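Local structure of Tetur07g02040 (Tetranychus urticae, 6BDJ) at residues G143-I148 and M188-D193; Q163-E168 and K202-N207. The protein probably catalyses iron(III)-dependent intradiol cleavage of catechol-type aromatic rings, a dioxygenase reaction consistent with a part in detoxification in this spider mite. All coordinates share one frame; numbering follows the deposited sequence.

Contact 1 of 2, residues G143-I148 and M188-D193. With FE (Fe (III) ion), chain C.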
loop_
_atom_site.group_PDB
_atom_site.type_symbol
_atom_site.label_atom_id
_atom_site.label_comp_id
_atom_site.label_asym_id
_atom_site.label_seq_id
_atom_site.Cartn_x
_atom_site.Cartn_y
_atom_site.Cartn_z
ATOM N N GLY A 143 10.427 12.391 6.110
ATOM C CA GLY A 143 9.817 13.202 5.049
ATOM C C GLY A 143 8.606 12.529 4.409
ATOM O O GLY A 143 8.167 12.934 3.334
ATOM N N ARG A 144 8.094 11.482 5.062
ATOM C CA ARG A 144 6.891 10.789 4.633
ATOM C C ARG A 144 6.113 10.275 5.833
ATOM O O ARG A 144 6.667 9.841 6.841
ATOM C CB ARG A 144 7.218 9.590 3.733
ATOM C CG ARG A 144 7.710 9.938 2.335
ATOM C CD ARG A 144 6.710 10.761 1.513
ATOM N NE ARG A 144 5.304 10.391 1.712
ATOM C CZ ARG A 144 4.611 9.531 0.959
ATOM N NH1 ARG A 144 3.337 9.309 1.239
ATOM N NH2 ARG A 144 5.182 8.903 -0.071
ATOM N N THR A 145 4.800 10.299 5.687
ATOM C CA THR A 145 3.898 9.757 6.675
ATOM C C THR A 145 3.746 8.245 6.382
ATOM O O THR A 145 3.988 7.802 5.242
ATOM C CB THR A 145 2.562 10.522 6.625
ATOM O OG1 THR A 145 1.638 9.996 7.592
ATOM C CG2 THR A 145 1.951 10.536 5.201
ATOM N N PRO A 146 3.354 7.446 7.396
ATOM C CA PRO A 146 3.299 5.991 7.150
ATOM C C PRO A 146 2.239 5.649 6.117
ATOM O O PRO A 146 1.166 6.234 6.113
ATOM C CB PRO A 146 2.922 5.403 8.519
ATOM C CG PRO A 146 3.296 6.439 9.510
ATOM C CD PRO A 146 3.131 7.761 8.814
ATOM N N HIS A 147 2.546 4.708 5.249
ATOM C CA HIS A 147 1.626 4.298 4.212
ATOM C C HIS A 147 2.002 2.981 3.612
ATOM O O HIS A 147 3.135 2.515 3.775
ATOM C CB HIS A 147 1.666 5.304 3.085
ATOM C CG HIS A 147 3.024 5.471 2.500
ATOM N ND1 HIS A 147 3.980 6.277 3.073
ATOM C CD2 HIS A 147 3.601 4.913 1.413
ATOM C CE1 HIS A 147 5.077 6.253 2.335
ATOM N NE2 HIS A 147 4.897 5.384 1.353
ATOM N N ILE A 148 1.046 2.416 2.874
ATOM C CA ILE A 148 1.262 1.240 2.053
ATOM C C ILE A 148 0.898 1.616 0.634
ATOM O O ILE A 148 -0.196 2.164 0.387
ATOM C CB ILE A 148 0.362 0.081 2.496
ATOM C CG1 ILE A 148 0.736 -0.375 3.919
ATOM C CG2 ILE A 148 0.484 -1.113 1.528
ATOM C CD1 ILE A 148 -0.231 -1.366 4.565
ATOM N N MET A 188 6.731 12.482 10.129
ATOM C CA MET A 188 6.064 13.552 9.398
ATOM C C MET A 188 4.561 13.324 9.498
ATOM O O MET A 188 4.095 12.190 9.311
ATOM C CB MET A 188 6.490 13.589 7.928
ATOM C CG MET A 188 5.789 14.703 7.167
ATOM S SD MET A 188 6.149 14.670 5.405
ATOM C CE MET A 188 7.549 15.780 5.330
ATOM N N LYS A 189 3.827 14.394 9.826
ATOM C CA LYS A 189 2.366 14.370 9.905
ATOM C C LYS A 189 1.713 14.173 8.555
ATOM O O LYS A 189 2.261 14.624 7.553
ATOM C CB LYS A 189 1.846 15.666 10.557
ATOM C CG LYS A 189 1.553 15.566 12.034
ATOM C CD LYS A 189 2.792 15.651 12.918
ATOM C CE LYS A 189 2.382 15.580 14.379
ATOM N NZ LYS A 189 3.458 16.025 15.309
ATOM N N ASN A 190 0.548 13.525 8.543
ATOM C CA ASN A 190 -0.274 13.403 7.318
ATOM C C ASN A 190 -0.414 14.731 6.554
ATOM O O ASN A 190 -0.186 14.806 5.351
ATOM C CB ASN A 190 -1.680 12.898 7.669
ATOM C CG ASN A 190 -1.782 11.385 7.697
ATOM O OD1 ASN A 190 -0.878 10.680 7.266
ATOM N ND2 ASN A 190 -2.891 10.875 8.200
ATOM N N GLU A 191 -0.724 15.780 7.310
ATOM C CA GLU A 191 -0.952 17.129 6.793
ATOM C C GLU A 191 0.327 17.850 6.352
ATOM O O GLU A 191 0.263 18.874 5.650
ATOM C CB GLU A 191 -1.632 18.013 7.860
ATOM C CG GLU A 191 -3.053 17.632 8.277
ATOM C CD GLU A 191 -3.125 16.454 9.249
ATOM O OE1 GLU A 191 -4.254 16.017 9.556
ATOM O OE2 GLU A 191 -2.064 15.938 9.674
ATOM N N GLU A 192 1.475 17.347 6.785
ATOM C CA GLU A 192 2.773 17.855 6.333
ATOM C C GLU A 192 3.221 17.175 5.048
ATOM O O GLU A 192 4.111 17.702 4.351
ATOM C CB GLU A 192 3.844 17.601 7.380
ATOM C CG GLU A 192 3.590 18.168 8.761
ATOM C CD GLU A 192 4.676 17.768 9.755
ATOM O OE1 GLU A 192 5.792 17.282 9.338
ATOM O OE2 GLU A 192 4.400 17.902 10.980
ATOM N N ASP A 193 2.625 16.003 4.759
ATOM C CA ASP A 193 2.998 15.180 3.629
ATOM C C ASP A 193 2.483 15.723 2.302
ATOM O O ASP A 193 1.264 15.922 2.126
ATOM C CB ASP A 193 2.478 13.762 3.832
ATOM C CG ASP A 193 3.049 12.783 2.819
ATOM O OD1 ASP A 193 4.236 12.408 2.945
ATOM O OD2 ASP A 193 2.296 12.392 1.913
HETATM FE FE FE C . 6.826 4.675 -0.009
HETATM O O HOH W 1 8.006 5.065 -1.785
#
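Thr-145 and Met-188 mark the closest backbone approach of 143-148 and 188-193, their CA atoms 5.1 Å apart. No backbone N-H...O bond joins the segments; Thr-145 CA instead lends a CA-H...O contact to Met-188 O at 3.6 Å. This is one edge of the iron site of an intradiol dioxygenase: one irregular segment carries a metal ligand, and the other makes a helix-like turn from Asn-190 to Glu-192 to reach Asp-193, the N-cap of helix 194-198. The pairing is consistent with a second shell that positions a metal ligand. From Arg-144, a chain bent at chi2 and chi3 sends NE to Asp-193 OD1 at 2.6 Å, a salt bridge received on the syn lone pair with the oxygen tilted 24° from the guanidinium plane; NH1 adds only a weak bond to OD2. OD2 caps Phe-196 N, and NH1 also bonds Gln-163 OE1. NH1 of the same group lies over one face of the His-147 ring, offset toward its rim. With an alanine in place of Arg-144 the guanidinium is gone, and Asp-193 OD1 would probably be left without its ionic mate and the His-147 ring freer to shift. Thr-145 turns OG1 anti to its amide nitrogen, from where it donates a hydrogen bond to Asn-190 OD1 (2.6 Å), tilted 31° from the carbonyl plane, while CG2 rests on the Asp-193 carboxylate carbon. Met-188 lays SD 3.4 Å from Gly-143 O; at the backbone angles of Gly-143 a CB would jam against the preceding carbonyl. His-147 ND1 donates to Thr-145 O in the ring plane (2.7 Å, 168°), which fixes the ring's rotation. Tyr-96, His-149 and a water share the iron, which His-147 binds through NE2 at 2.5 Å.

Contact 2 of 2, residues Q163-E168 and K202-N207; sequences QIFFDE and KKSIIN
Phe-165 pairs with Ile-205 in a short parallel bridge that joins neighbouring strands of the beta-sandwich core characteristic of intradiol dioxygenases. Phe-165 N donates to Ser-204 O at 2.9 Å, and Phe-165 O accepts from Ile-206 N at 2.8 Å, so this one residue uses both its amide and its carbonyl across the seam. The two short strands are strongly inclined, their N-to-C directions 64° apart, and side chains add to the two backbone bonds. Ser-204 supplies one such link: with OG anti to the backbone N (chi1 -172°), the hydroxyl donates to Gln-163 O, a bond modelled as very short, so that its exact length is doubtful. Phe-165 and Ile-205 share one face of the sheet, CB of the phenylalanine touching CG1 of the isoleucine, while the Phe-165 ring meets Phe-196 edge-to-face. On the face of Phe-166 and Ile-206, the two side chains run side by side and point the same way. Ile-206 sets CG1 anti to the backbone N and tucks CG2 between the N and the carbonyl carbon; that methyl lies 3.4 Å from Phe-166 CE1, and Ile-206 CB meets Ile-164 CG2 at 3.6 Å. Beyond the paired residues, Asp-167 turns its carboxylate to Ser-169 and Thr-170 at the start of helix 168-175, as Ile-205 CG2 packs 3.5 Å from Asp-167 N.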
loop_
_atom_site.group_PDB
_atom_site.type_symbol
_atom_site.label_atom_id
_atom_site.label_comp_id
_atom_site.label_asym_id
_atom_site.label_seq_id
_atom_site.Cartn_x
_atom_site.Cartn_y
_atom_site.Cartn_z
ATOM N N GLN A 163 -2.004 5.003 -2.620
ATOM C CA GLN A 163 -1.393 4.850 -1.323
ATOM C C GLN A 163 -2.478 4.755 -0.281
ATOM O O GLN A 163 -3.472 5.458 -0.351
ATOM C CB GLN A 163 -0.466 6.017 -1.029
ATOM C CG GLN A 163 0.794 5.970 -1.877
ATOM C CD GLN A 163 1.811 7.048 -1.547
ATOM O OE1 GLN A 163 1.844 7.573 -0.424
ATOM N NE2 GLN A 163 2.656 7.372 -2.522
ATOM N N ILE A 164 -2.252 3.869 0.680
ATOM C CA ILE A 164 -3.141 3.623 1.795
ATOM C C ILE A 164 -2.573 4.368 2.999
ATOM O O ILE A 164 -1.402 4.211 3.344
ATOM C CB ILE A 164 -3.213 2.121 2.097
ATOM C CG1 ILE A 164 -3.638 1.348 0.847
ATOM C CG2 ILE A 164 -4.169 1.855 3.249
ATOM C CD1 ILE A 164 -3.489 -0.151 0.928
ATOM N N PHE A 165 -3.411 5.165 3.643
ATOM C CA PHE A 165 -3.031 5.918 4.836
ATOM C C PHE A 165 -3.766 5.380 6.054
ATOM O O PHE A 165 -4.711 4.609 5.940
ATOM C CB PHE A 165 -3.317 7.401 4.598
ATOM C CG PHE A 165 -2.528 7.976 3.451
ATOM C CD1 PHE A 165 -1.190 8.269 3.606
ATOM C CD2 PHE A 165 -3.098 8.157 2.197
ATOM C CE1 PHE A 165 -0.429 8.763 2.550
ATOM C CE2 PHE A 165 -2.357 8.664 1.132
ATOM C CZ PHE A 165 -1.019 8.986 1.314
ATOM N N PHE A 166 -3.306 5.808 7.221
ATOM C CA PHE A 166 -3.862 5.373 8.514
ATOM C C PHE A 166 -4.426 6.549 9.286
ATOM O O PHE A 166 -3.931 7.693 9.166
ATOM C CB PHE A 166 -2.793 4.652 9.308
ATOM C CG PHE A 166 -2.295 3.429 8.606
ATOM C CD1 PHE A 166 -2.940 2.221 8.779
ATOM C CD2 PHE A 166 -1.263 3.510 7.683
ATOM C CE1 PHE A 166 -2.517 1.072 8.106
ATOM C CE2 PHE A 166 -0.838 2.378 6.996
ATOM C CZ PHE A 166 -1.472 1.154 7.213
ATOM N N ASP A 167 -5.479 6.280 10.064
ATOM C CA ASP A 167 -6.084 7.341 10.879
ATOM C C ASP A 167 -5.075 7.724 11.951
ATOM O O ASP A 167 -4.311 6.862 12.415
ATOM C CB ASP A 167 -7.457 6.933 11.450
ATOM C CG ASP A 167 -7.356 5.864 12.519
ATOM O OD1 ASP A 167 -7.106 4.694 12.159
ATOM O OD2 ASP A 167 -7.513 6.196 13.727
ATOM N N GLU A 168 -5.036 9.013 12.282
ATOM C CA GLU A 168 -3.963 9.588 13.098
ATOM C C GLU A 168 -3.907 8.944 14.475
ATOM O O GLU A 168 -2.822 8.699 15.002
ATOM C CB GLU A 168 -4.159 11.094 13.240
ATOM N N LYS A 202 -7.008 11.839 2.449
ATOM C CA LYS A 202 -8.213 11.747 3.284
ATOM C C LYS A 202 -9.242 10.706 2.834
ATOM O O LYS A 202 -9.923 10.098 3.660
ATOM C CB LYS A 202 -8.895 13.115 3.367
ATOM N N LYS A 203 -9.332 10.472 1.535
ATOM C CA LYS A 203 -10.302 9.522 0.976
ATOM C C LYS A 203 -9.680 8.153 0.773
ATOM O O LYS A 203 -10.259 7.302 0.071
ATOM C CB LYS A 203 -10.831 10.023 -0.378
ATOM C CG LYS A 203 -11.198 11.503 -0.422
ATOM C CD LYS A 203 -11.771 11.908 -1.766
ATOM C CE LYS A 203 -12.303 13.340 -1.718
ATOM N NZ LYS A 203 -12.885 13.805 -3.007
ATOM N N SER A 204 -8.507 7.948 1.378
ATOM C CA SER A 204 -7.677 6.783 1.137
ATOM C C SER A 204 -7.076 6.266 2.461
ATOM O O SER A 204 -5.972 5.672 2.490
ATOM C CB SER A 204 -6.614 7.181 0.104
ATOM O OG SER A 204 -5.869 6.061 -0.328
ATOM N N ILE A 205 -7.821 6.482 3.546
ATOM C CA ILE A 205 -7.450 6.008 4.871
ATOM C C ILE A 205 -8.080 4.657 5.090
ATOM O O ILE A 205 -9.267 4.506 4.896
ATOM C CB ILE A 205 -7.949 6.946 5.968
ATOM C CG1 ILE A 205 -7.190 8.273 5.885
ATOM C CG2 ILE A 205 -7.749 6.324 7.344
ATOM C CD1 ILE A 205 -7.878 9.435 6.554
ATOM N N ILE A 206 -7.274 3.679 5.510
ATOM C CA ILE A 206 -7.794 2.348 5.829
ATOM C C ILE A 206 -8.548 2.342 7.156
ATOM O O ILE A 206 -8.135 2.958 8.131
ATOM C CB ILE A 206 -6.730 1.217 5.760
ATOM C CG1 ILE A 206 -7.394 -0.161 5.940
ATOM C CG2 ILE A 206 -5.610 1.399 6.774
ATOM C CD1 ILE A 206 -6.613 -1.294 5.306
ATOM N N ASN A 207 -9.664 1.633 7.140
ATOM C CA ASN A 207 -10.550 1.508 8.277
ATOM C C ASN A 207 -10.168 0.286 9.098
ATOM O O ASN A 207 -10.334 -0.862 8.648
ATOM C CB ASN A 207 -11.982 1.368 7.775
ATOM C CG ASN A 207 -12.987 1.470 8.877
ATOM O OD1 ASN A 207 -13.423 0.460 9.432
ATOM N ND2 ASN A 207 -13.363 2.699 9.211
#

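Overall arrangement
From the N terminus, the chain enters 143-148 in the loop after strand 130-136, leaves along strand 148-154 and returns through strand 157-166, whose end supplies 163-168. It then passes helix 168-175 to reach 188-193, where contact 1 closes its loop, and runs through helix 194-198 to 202-207, where contact 2 closes the second. The two loops therefore cross, each beginning before the other ends. Contact 1 ties the iron-site loop to the start of helix 194-198; contact 2 joins strand 157-166 to strand 205-208. Ile-148 O, probably hydrogen-bonded to Ile-164 N, links the contacts through the sheet, their centres about 11 Å apart.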